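PDB 6HNI: ABC-type transport system, sugar-family extracellular solute-binding protein, which binds free tyrosine between its two lobes, probably to hand it to an ABC transporter, and is a lipoprotein with adhesive properties. Local coordinates for residues V32-P35 / A36-A39; S78-A81 / S82-K85; D296-A300 / L301-K305. The protein carries 1 engineered substitution. All blocks are in the same frame, centred on the assembly; numbering follows the deposited sequence.

Contact 1 (V32-P35 / A36-A39); sequences VEHP and ALDA. With TYR (tyrosine), chain B; EDO (1,2-ethanediol), chain E.
Leu37 lies against the imidazole of His34, and this pairing is the tight half of the contact. Its CG sits over one face of the ring, 3.5 Å from the centroid and only 19° off the ring normal, a CH-pi contact shifted toward the NE2 and CE1 rim. The two methyls spread from there: Leu37 CD1 stays near His34 CD2 and NE2, and Leu37 CD2 near His34 CE1. With chi1 at 68°, His34 CG stands between its own backbone N and carbonyl carbon, which folds the ring back over the first turn of the helix. NE2 is hydrogen-bonded to Asn218, and ND1 is 2.8 Å from a water that accepts a hydrogen bond from Ala36 N. The rotation of the ring is thereby fixed at both nitrogens. His34 is the N-cap residue of helix 35-50, and its backbone oxygen accepts a nearly straight bond from Asp38 N at 3.1 Å; Ala39 N makes the next i to i+4 bond, to Pro35 O, less straight. In this periplasmic-binding-protein fold the start of the helix reaches the cleft, where His34 CE1 comes within 3.5 Å of CE1 of the bound tyrosine and Ala36 CB within 3.7 Å of its CE2. Packing is looser toward Val32 and Glu33. Val32 CG1 meets Leu37 CD1 at 4.1 Å, while Glu33, whose side chain is exposed, brushes Asp38 OD1 with CB and CG. The two carboxylates do not touch, and Asp38 OD1 is occupied by Gln30 NE2, which also bonds Val32 O. On this outer side the backbone N of Glu33 donates to an oxygen of a 1,2-ethanediol, probably left from crystallisation and bound by Asn65 as well.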
ATOM      1  N   VAL A  32       6.871   8.128   0.459  1.00 12.32           N
ATOM      2  CA  VAL A  32       6.224   9.177   1.234  1.00 13.52           C
ATOM      3  C   VAL A  32       5.869   8.603   2.613  1.00 12.63           C
ATOM      4  O   VAL A  32       5.721   7.411   2.736  1.00 14.00           O
ATOM      5  CB  VAL A  32       4.961   9.718   0.480  1.00 15.21           C
ATOM      6  CG1 VAL A  32       3.886   8.659   0.406  1.00 15.21           C
ATOM      7  CG2 VAL A  32       4.449  11.031   1.103  1.00 17.51           C
ATOM      8  N   GLU A  33       5.662   9.446   3.610  1.00 14.47           N
ATOM      9  CA  GLU A  33       4.980   9.042   4.849  1.00 16.43           C
ATOM     10  C   GLU A  33       3.461   8.925   4.635  1.00 15.57           C
ATOM     11  O   GLU A  33       2.712   9.942   4.490  1.00 20.21           O
ATOM     12  CB  GLU A  33       5.250  10.042   5.959  1.00 19.16           C
ATOM     13  CG  GLU A  33       6.699  10.176   6.373  1.00 26.27           C
ATOM     14  CD  GLU A  33       6.930  11.343   7.315  1.00 35.50           C
ATOM     15  OE1 GLU A  33       5.945  11.940   7.772  1.00 46.99           O
ATOM     16  OE2 GLU A  33       8.100  11.659   7.611  1.00 50.20           O
ATOM     17  N   HIS A  34       2.980   7.705   4.555  1.00 14.84           N
ATOM     18  CA  HIS A  34       1.564   7.378   4.806  1.00 14.14           C
ATOM     19  C   HIS A  34       1.576   6.100   5.680  1.00 13.83           C
ATOM     20  O   HIS A  34       2.606   5.408   5.703  1.00 14.46           O
ATOM     21  CB  HIS A  34       0.635   7.344   3.574  1.00 13.92           C
ATOM     22  CG  HIS A  34       0.843   6.248   2.559  1.00 13.09           C
ATOM     23  ND1 HIS A  34       0.370   4.962   2.731  1.00 13.13           N
ATOM     24  CD2 HIS A  34       1.300   6.305   1.278  1.00 13.64           C
ATOM     25  CE1 HIS A  34       0.594   4.271   1.621  1.00 12.83           C
ATOM     26  NE2 HIS A  34       1.129   5.070   0.709  1.00 13.86           N
ATOM     27  N   PRO A  35       0.504   5.817   6.431  1.00 13.95           N
ATOM     28  CA  PRO A  35       0.664   4.836   7.513  1.00 13.78           C
ATOM     29  C   PRO A  35       1.186   3.485   7.118  1.00 12.69           C
ATOM     30  O   PRO A  35       2.055   2.905   7.825  1.00 14.19           O
ATOM     31  CB  PRO A  35      -0.724   4.759   8.148  1.00 15.37           C
ATOM     32  CG  PRO A  35      -1.268   6.160   7.944  1.00 16.04           C
ATOM     33  CD  PRO A  35      -0.754   6.568   6.591  1.00 14.15           C
ATOM     34  N   ALA A  36       0.746   2.953   6.030  1.00 11.48           N
ATOM     35  CA  ALA A  36       1.152   1.628   5.609  1.00 11.00           C
ATOM     36  C   ALA A  36       2.623   1.628   5.305  1.00 10.87           C
ATOM     37  O   ALA A  36       3.352   0.663   5.649  1.00 12.65           O
ATOM     38  CB  ALA A  36       0.360   1.195   4.354  1.00 12.50           C
ATOM     39  N   LEU A  37       3.114   2.639   4.603  1.00 11.81           N
ATOM     40  CA  LEU A  37       4.538   2.630   4.237  1.00 10.81           C
ATOM     41  C   LEU A  37       5.403   2.766   5.469  1.00 11.31           C
ATOM     42  O   LEU A  37       6.431   2.051   5.579  1.00 12.47           O
ATOM     43  CB  LEU A  37       4.872   3.710   3.216  1.00 10.27           C
ATOM     44  CG  LEU A  37       3.994   3.737   1.940  1.00 10.82           C
ATOM     45  CD1 LEU A  37       4.613   4.627   0.913  1.00 11.34           C
ATOM     46  CD2 LEU A  37       3.724   2.361   1.346  1.00 10.78           C
ATOM     47  N   ASP A  38       5.035   3.641   6.366  1.00 11.47           N
ATOM     48  CA  ASP A  38       5.756   3.825   7.651  1.00 12.14           C
ATOM     49  C   ASP A  38       5.781   2.525   8.436  1.00 12.71           C
ATOM     50  O   ASP A  38       6.816   2.154   9.043  1.00 14.88           O
ATOM     51  CB  ASP A  38       5.033   4.865   8.519  1.00 14.73           C
ATOM     52  CG  ASP A  38       5.190   6.322   8.041  1.00 18.01           C
ATOM     53  OD1 ASP A  38       5.960   6.603   7.075  1.00 22.56           O
ATOM     54  OD2 ASP A  38       4.493   7.218   8.650  1.00 24.98           O
ATOM     55  N   ALA A  39       4.679   1.803   8.446  1.00 12.67           N
ATOM     56  CA  ALA A  39       4.586   0.534   9.208  1.00 12.70           C
ATOM     57  C   ALA A  39       5.553  -0.503   8.651  1.00 12.14           C
ATOM     58  O   ALA A  39       6.213  -1.265   9.432  1.00 12.93           O
ATOM     59  CB  ALA A  39       3.147  -0.003   9.240  1.00 12.83           C
TER
HETATM   60  N   TYR B 401       0.274  -0.914  -2.900  1.00 10.93           N
HETATM   61  CA  TYR B 401       0.982   0.364  -3.088  1.00 10.93           C
HETATM   62  C   TYR B 401       2.076   0.191  -4.129  1.00 11.51           C
HETATM   63  O   TYR B 401       2.868   1.110  -4.298  1.00 11.91           O
HETATM   64  CB  TYR B 401       1.427   1.003  -1.757  1.00 10.40           C
HETATM   65  CG  TYR B 401       0.276   1.410  -0.898  1.00  9.31           C
HETATM   66  CD1 TYR B 401      -0.576   2.472  -1.321  1.00 10.39           C
HETATM   67  CD2 TYR B 401      -0.068   0.778   0.259  1.00 11.24           C
HETATM   68  CE1 TYR B 401      -1.684   2.802  -0.584  1.00 11.71           C
HETATM   69  CE2 TYR B 401      -1.176   1.100   1.012  1.00 10.99           C
HETATM   70  CZ  TYR B 401      -2.019   2.146   0.570  1.00 11.01           C
HETATM   71  OH  TYR B 401      -3.141   2.479   1.305  1.00 12.96           O
HETATM   72  OXT TYR B 401       2.093  -0.795  -4.837  1.00 11.69           O
HETATM   73  C1  EDO E 404       5.802  13.524   3.823  1.00 35.38           C
HETATM   74  O1  EDO E 404       6.526  12.263   3.682  1.00 27.83           O
HETATM   75  C2  EDO E 404       5.421  14.176   2.486  1.00 40.29           C
HETATM   76  O2  EDO E 404       5.987  15.472   2.286  1.00 46.07           O
HETATM   77  O   HOH W   1      -1.547   3.999   4.514  1.00 14.56           O

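Contact 2 (S78-A81 / S82-K85)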
ATOM      1  N   SER A  78      19.439   6.281  -7.725  1.00 11.81           N
ATOM      2  CA  SER A  78      20.696   6.560  -8.380  1.00 10.92           C
ATOM      3  C   SER A  78      21.866   6.683  -7.371  1.00 11.85           C
ATOM      4  O   SER A  78      22.940   6.126  -7.603  1.00 12.94           O
ATOM      5  CB  SER A  78      20.602   7.869  -9.188  1.00 11.79           C
ATOM      6  OG  SER A  78      21.845   8.217  -9.766  1.00 13.73           O
ATOM      7  N   LYS A  79      21.636   7.439  -6.303  1.00 12.38           N
ATOM      8  CA  LYS A  79      22.670   7.667  -5.308  1.00 12.33           C
ATOM      9  C   LYS A  79      22.932   6.363  -4.534  1.00 13.14           C
ATOM     10  O   LYS A  79      24.099   6.052  -4.233  1.00 14.69           O
ATOM     11  CB  LYS A  79      22.240   8.793  -4.372  1.00 14.34           C
ATOM     12  CG  LYS A  79      23.248   9.166  -3.300  1.00 17.55           C
ATOM     13  CD  LYS A  79      24.570   9.559  -3.920  1.00 24.67           C
ATOM     14  CE  LYS A  79      25.470  10.394  -2.992  1.00 30.36           C
ATOM     15  NZ  LYS A  79      25.648   9.777  -1.651  1.00 31.45           N
ATOM     16  N   PHE A  80      21.933   5.580  -4.195  1.00 13.05           N
ATOM     17  CA  PHE A  80      22.175   4.272  -3.581  1.00 11.47           C
ATOM     18  C   PHE A  80      22.993   3.386  -4.476  1.00 10.65           C
ATOM     19  O   PHE A  80      23.925   2.652  -3.952  1.00 13.90           O
ATOM     20  CB  PHE A  80      20.874   3.532  -3.263  1.00 11.79           C
ATOM     21  CG  PHE A  80      20.084   4.042  -2.101  1.00 12.54           C
ATOM     22  CD1 PHE A  80      20.576   4.951  -1.174  1.00 13.14           C
ATOM     23  CD2 PHE A  80      18.812   3.528  -1.880  1.00 12.65           C
ATOM     24  CE1 PHE A  80      19.834   5.351  -0.082  1.00 13.14           C
ATOM     25  CE2 PHE A  80      18.061   3.937  -0.796  1.00 13.25           C
ATOM     26  CZ  PHE A  80      18.528   4.866   0.090  1.00 12.94           C
ATOM     27  N   ALA A  81      22.800   3.370  -5.774  1.00 12.23           N
ATOM     28  CA  ALA A  81      23.556   2.564  -6.699  1.00 12.95           C
ATOM     29  C   ALA A  81      25.008   3.062  -6.770  1.00 13.27           C
ATOM     30  O   ALA A  81      25.973   2.261  -6.659  1.00 16.68           O
ATOM     31  CB  ALA A  81      22.901   2.514  -8.071  1.00 12.46           C
ATOM     32  N   SER A  82      25.212   4.360  -6.890  1.00 14.31           N
ATOM     33  CA  SER A  82      26.583   4.888  -6.965  1.00 14.82           C
ATOM     34  C   SER A  82      27.324   4.804  -5.595  1.00 16.10           C
ATOM     35  O   SER A  82      28.566   4.710  -5.540  1.00 18.50           O
ATOM     36  CB  SER A  82      26.577   6.280  -7.597  1.00 15.46           C
ATOM     37  OG  SER A  82      25.875   7.199  -6.804  1.00 19.57           O
ATOM     38  N   ASP A  83      26.576   4.800  -4.498  1.00 17.00           N
ATOM     39  CA  ASP A  83      27.103   4.540  -3.158  1.00 16.61           C
ATOM     40  C   ASP A  83      27.532   3.087  -2.995  1.00 17.53           C
ATOM     41  O   ASP A  83      28.223   2.769  -2.033  1.00 20.89           O
ATOM     42  CB  ASP A  83      26.058   4.731  -2.038  1.00 18.03           C
ATOM     43  CG  ASP A  83      25.745   6.186  -1.697  1.00 26.36           C
ATOM     44  OD1 ASP A  83      26.490   7.111  -2.141  1.00 27.78           O
ATOM     45  OD2 ASP A  83      24.716   6.395  -0.939  1.00 30.50           O
ATOM     46  N   LYS A  84      27.131   2.187  -3.879  1.00 16.32           N
ATOM     47  CA  LYS A  84      27.457   0.751  -3.753  1.00 16.12           C
ATOM     48  C   LYS A  84      26.899   0.129  -2.472  1.00 15.90           C
ATOM     49  O   LYS A  84      27.596  -0.644  -1.772  1.00 18.26           O
ATOM     50  CB  LYS A  84      28.983   0.506  -3.946  1.00 18.96           C
ATOM     51  CG  LYS A  84      29.542   1.077  -5.246  1.00 19.73           C
ATOM     52  CD  LYS A  84      31.048   0.958  -5.407  1.00 24.19           C
ATOM     53  CE  LYS A  84      31.459   1.404  -6.797  1.00 32.28           C
ATOM     54  NZ  LYS A  84      32.729   2.149  -6.794  1.00 42.45           N
ATOM     55  N   LYS A  85      25.646   0.416  -2.141  1.00 15.61           N
ATOM     56  CA  LYS A  85      24.962  -0.201  -1.032  1.00 14.49           C
ATOM     57  C   LYS A  85      25.009  -1.727  -1.190  1.00 14.64           C
ATOM     58  O   LYS A  85      25.028  -2.267  -2.296  1.00 15.36           O
ATOM     59  CB  LYS A  85      23.498   0.199  -0.990  1.00 13.91           C
ATOM     60  CG  LYS A  85      23.225   1.667  -0.701  1.00 14.76           C
ATOM     61  CD  LYS A  85      23.855   2.209   0.567  1.00 15.55           C
ATOM     62  CE  LYS A  85      23.391   3.619   0.816  1.00 16.94           C
ATOM     63  NZ  LYS A  85      24.092   4.246   1.940  1.00 17.61           N
TER
HETATM   64  O   HOH W   2      24.413   8.556  -8.820  1.00 22.89           O
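Asp83 OD1 takes a 2.8 Å salt bridge from Lys79 NZ, one helical turn back, on its syn lone pair, the side of the other carboxylate oxygen. Lys79 gets there by bending: after an extended start, with CG anti to the backbone N, the chain turns at chi2 (57°) and again at chi4, curling its aliphatic part past OD1. The second carboxylate oxygen, OD2, lies at the edge of the Phe80 ring and has a long salt bridge to Lys85 NZ. That lysine has its stronger partner in Asp62 of strand 59-65, so a small charge network of Lys79, Asp83 and Lys85 is linked to the sheet. Here helix 70-82 ends in a Schellman motif. Lys84 adopts a positive phi of 61°, its N bonding Ala81 O at 3.0 Å from well above the carbonyl plane, and Lys85 N reaches back to Phe80 O in a weak bond of 3.4 Å. The reversal brings Lys85 CG near Phe80 CB and lays CE 3.7 Å from CD1 of the buried ring, which itself rests on strands 59-65 and 24-30. On the exposed side of the same turn, Ser78 OG and Ser82 OG each lie 2.8 Å from one water, which also donates weakly to Ser78 O, the acceptor of Ser82 N.

Contact 3 (D296-A300 / L301-K305)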
ATOM      1  N   ASP A 296     -15.353   7.171  14.674  1.00 20.75           N
ATOM      2  CA  ASP A 296     -15.739   8.589  14.571  1.00 22.53           C
ATOM      3  C   ASP A 296     -16.508   8.800  13.272  1.00 19.57           C
ATOM      4  O   ASP A 296     -17.528   9.489  13.230  1.00 22.33           O
ATOM      5  CB  ASP A 296     -14.513   9.518  14.542  1.00 24.72           C
ATOM      6  CG  ASP A 296     -13.740   9.527  15.844  1.00 29.20           C
ATOM      7  OD1 ASP A 296     -14.427   9.563  16.885  1.00 38.57           O
ATOM      8  OD2 ASP A 296     -12.471   9.512  15.821  1.00 36.64           O
ATOM      9  N   ILE A 297     -16.009   8.198  12.206  1.00 17.93           N
ATOM     10  CA  ILE A 297     -16.674   8.255  10.885  1.00 18.25           C
ATOM     11  C   ILE A 297     -17.997   7.492  10.916  1.00 19.12           C
ATOM     12  O   ILE A 297     -18.987   7.982  10.394  1.00 19.12           O
ATOM     13  CB  ILE A 297     -15.743   7.718   9.756  1.00 16.83           C
ATOM     14  CG1 ILE A 297     -14.478   8.560   9.633  1.00 17.55           C
ATOM     15  CG2 ILE A 297     -16.430   7.682   8.407  1.00 15.70           C
ATOM     16  CD1 ILE A 297     -14.673  10.032   9.339  1.00 18.62           C
ATOM     17  N   LEU A 298     -18.027   6.332  11.578  1.00 19.56           N
ATOM     18  CA  LEU A 298     -19.242   5.544  11.748  1.00 19.23           C
ATOM     19  C   LEU A 298     -20.352   6.397  12.383  1.00 22.07           C
ATOM     20  O   LEU A 298     -21.478   6.416  11.900  1.00 22.88           O
ATOM     21  CB  LEU A 298     -19.002   4.343  12.636  1.00 21.69           C
ATOM     22  CG  LEU A 298     -20.128   3.322  12.769  1.00 22.86           C
ATOM     23  CD1 LEU A 298     -20.307   2.511  11.507  1.00 22.85           C
ATOM     24  CD2 LEU A 298     -19.818   2.410  13.927  1.00 23.73           C
ATOM     25  N   LYS A 299     -20.000   7.096  13.463  1.00 21.14           N
ATOM     26  CA  LYS A 299     -20.938   7.941  14.171  1.00 22.81           C
ATOM     27  C   LYS A 299     -21.350   9.139  13.310  1.00 24.07           C
ATOM     28  O   LYS A 299     -22.536   9.493  13.271  1.00 26.05           O
ATOM     29  CB  LYS A 299     -20.349   8.415  15.507  1.00 22.98           C
ATOM     30  CG  LYS A 299     -21.303   9.308  16.295  1.00 28.10           C
ATOM     31  CD  LYS A 299     -20.689   9.734  17.611  1.00 36.22           C
ATOM     32  CE  LYS A 299     -21.449  10.914  18.185  1.00 42.52           C
ATOM     33  NZ  LYS A 299     -20.832  11.356  19.461  1.00 52.66           N
ATOM     34  N   ALA A 300     -20.409   9.764  12.617  1.00 22.80           N
ATOM     35  CA  ALA A 300     -20.735  10.891  11.723  1.00 23.55           C
ATOM     36  C   ALA A 300     -21.721  10.498  10.619  1.00 21.82           C
ATOM     37  O   ALA A 300     -22.531  11.331  10.185  1.00 25.20           O
ATOM     38  CB  ALA A 300     -19.479  11.486  11.113  1.00 22.88           C
ATOM     39  N   LEU A 301     -21.675   9.242  10.164  1.00 21.11           N
ATOM     40  CA  LEU A 301     -22.623   8.733   9.146  1.00 22.28           C
ATOM     41  C   LEU A 301     -23.977   8.285   9.732  1.00 24.88           C
ATOM     42  O   LEU A 301     -24.852   7.834   8.995  1.00 28.18           O
ATOM     43  CB  LEU A 301     -21.978   7.583   8.355  1.00 20.52           C
ATOM     44  CG  LEU A 301     -20.753   7.979   7.506  1.00 20.18           C
ATOM     45  CD1 LEU A 301     -20.146   6.754   6.913  1.00 20.30           C
ATOM     46  CD2 LEU A 301     -21.113   8.886   6.328  1.00 20.51           C
ATOM     47  N   GLY A 302     -24.105   8.366  11.052  1.00 27.14           N
ATOM     48  CA  GLY A 302     -25.291   7.973  11.780  1.00 28.15           C
ATOM     49  C   GLY A 302     -25.466   6.475  11.864  1.00 28.59           C
ATOM     50  O   GLY A 302     -26.590   6.007  12.003  1.00 32.58           O
ATOM     51  N   MET A 303     -24.376   5.717  11.775  1.00 27.49           N
ATOM     52  CA  MET A 303     -24.458   4.266  11.818  1.00 27.61           C
ATOM     53  C   MET A 303     -24.227   3.695  13.216  1.00 30.81           C
ATOM     54  O   MET A 303     -23.525   4.288  14.051  1.00 32.70           O
ATOM     55  CB  MET A 303     -23.449   3.684  10.838  1.00 23.74           C
ATOM     56  CG  MET A 303     -23.747   4.036   9.380  1.00 24.27           C
ATOM     57  SD  MET A 303     -22.396   3.378   8.361  1.00 26.78           S
ATOM     58  CE  MET A 303     -22.946   3.899   6.746  1.00 24.37           C
ATOM     59  N   GLU A 304     -24.812   2.525  13.453  1.00 32.64           N
ATOM     60  CA  GLU A 304     -24.605   1.768  14.686  1.00 37.40           C
ATOM     61  C   GLU A 304     -23.418   0.819  14.532  1.00 36.67           C
ATOM     62  O   GLU A 304     -23.097   0.378  13.416  1.00 33.10           O
ATOM     63  CB  GLU A 304     -25.856   0.948  15.032  1.00 42.04           C
ATOM     64  CG  GLU A 304     -27.080   1.775  15.391  1.00 50.79           C
ATOM     65  CD  GLU A 304     -26.902   2.601  16.660  1.00 55.96           C
ATOM     66  OE1 GLU A 304     -27.444   3.728  16.714  1.00 64.12           O
ATOM     67  OE2 GLU A 304     -26.222   2.135  17.607  1.00 65.78           O
ATOM     68  N   LYS A 305     -22.774   0.492  15.660  1.00 32.90           N
ATOM     69  CA  LYS A 305     -21.704  -0.470  15.629  1.00 18.88           C
ATOM     70  C   LYS A 305     -22.383  -1.845  15.381  1.00 26.52           C
ATOM     71  O   LYS A 305     -23.346  -2.186  16.060  1.00 37.33           O
ATOM     72  CB  LYS A 305     -20.981  -0.508  16.979  1.00 23.30           C
ATOM     73  CG  LYS A 305     -20.047   0.681  17.169  1.00 29.46           C
ATOM     74  CD  LYS A 305     -19.159   0.586  18.400  1.00 33.34           C
ATOM     75  CE  LYS A 305     -18.218   1.777  18.442  1.00 35.36           C
ATOM     76  NZ  LYS A 305     -17.121   1.571  19.422  1.00 41.85           N
TER
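Leu298, Leu301 and Met303 provide most of the buried surface where helix 295-300 gives way to the following loop. In Leu298 a chi1 of -172° carries CG beside the carbonyl carbon, toward that loop, and the two methyls then diverge from CG. CD1 presses on Met303 CB at 3.4 Å, closer than usual for two carbons, and has the Met303 sulfur beside it; the two side chains cross at about a right angle. CD2 instead meets CG of Lys305, 3.7 Å away. Leu301 lies alongside Ile297, pointing the same way, with CD1 4.1 Å from CG2. The backbone makes this fold-back possible through a Schellman motif: Gly302 takes a positive phi of 74°, its N bonds Lys299 O at 2.9 Å, and Met303 N returns to Leu298 O at 3.0 Å. Leu301 N closes the last regular turn on Ile297 O. Around this helix end, Leu251 touches Ile297, Leu298 and Leu301, Phe151 of helix 148-151 packs on Leu298 and Met303, and Ile297 and Ala300 lean on helix 224-233, while Lys305 makes a cation-pi contact with Tyr313 of strand 311-314.

All three contacts are local and follow one another along the chain without nesting or crossing. Contact 1 comes first, closing the turn that leads from strand 24-30 into helix 35-50 beside the tyrosine. Contact 2 ends helix 70-82 and turns the chain toward strand 87-91, within the lobe built on the five-stranded parallel sheet that also holds strand 24-30. Contact 3 ends helix 295-300 and sends the chain toward strand 311-314 of the three-stranded mixed sheet. Contacts 2 and 3 lie on opposite sides of the molecule's centre, their own centres about 49 Å apart; contact 1 is much nearer the middle.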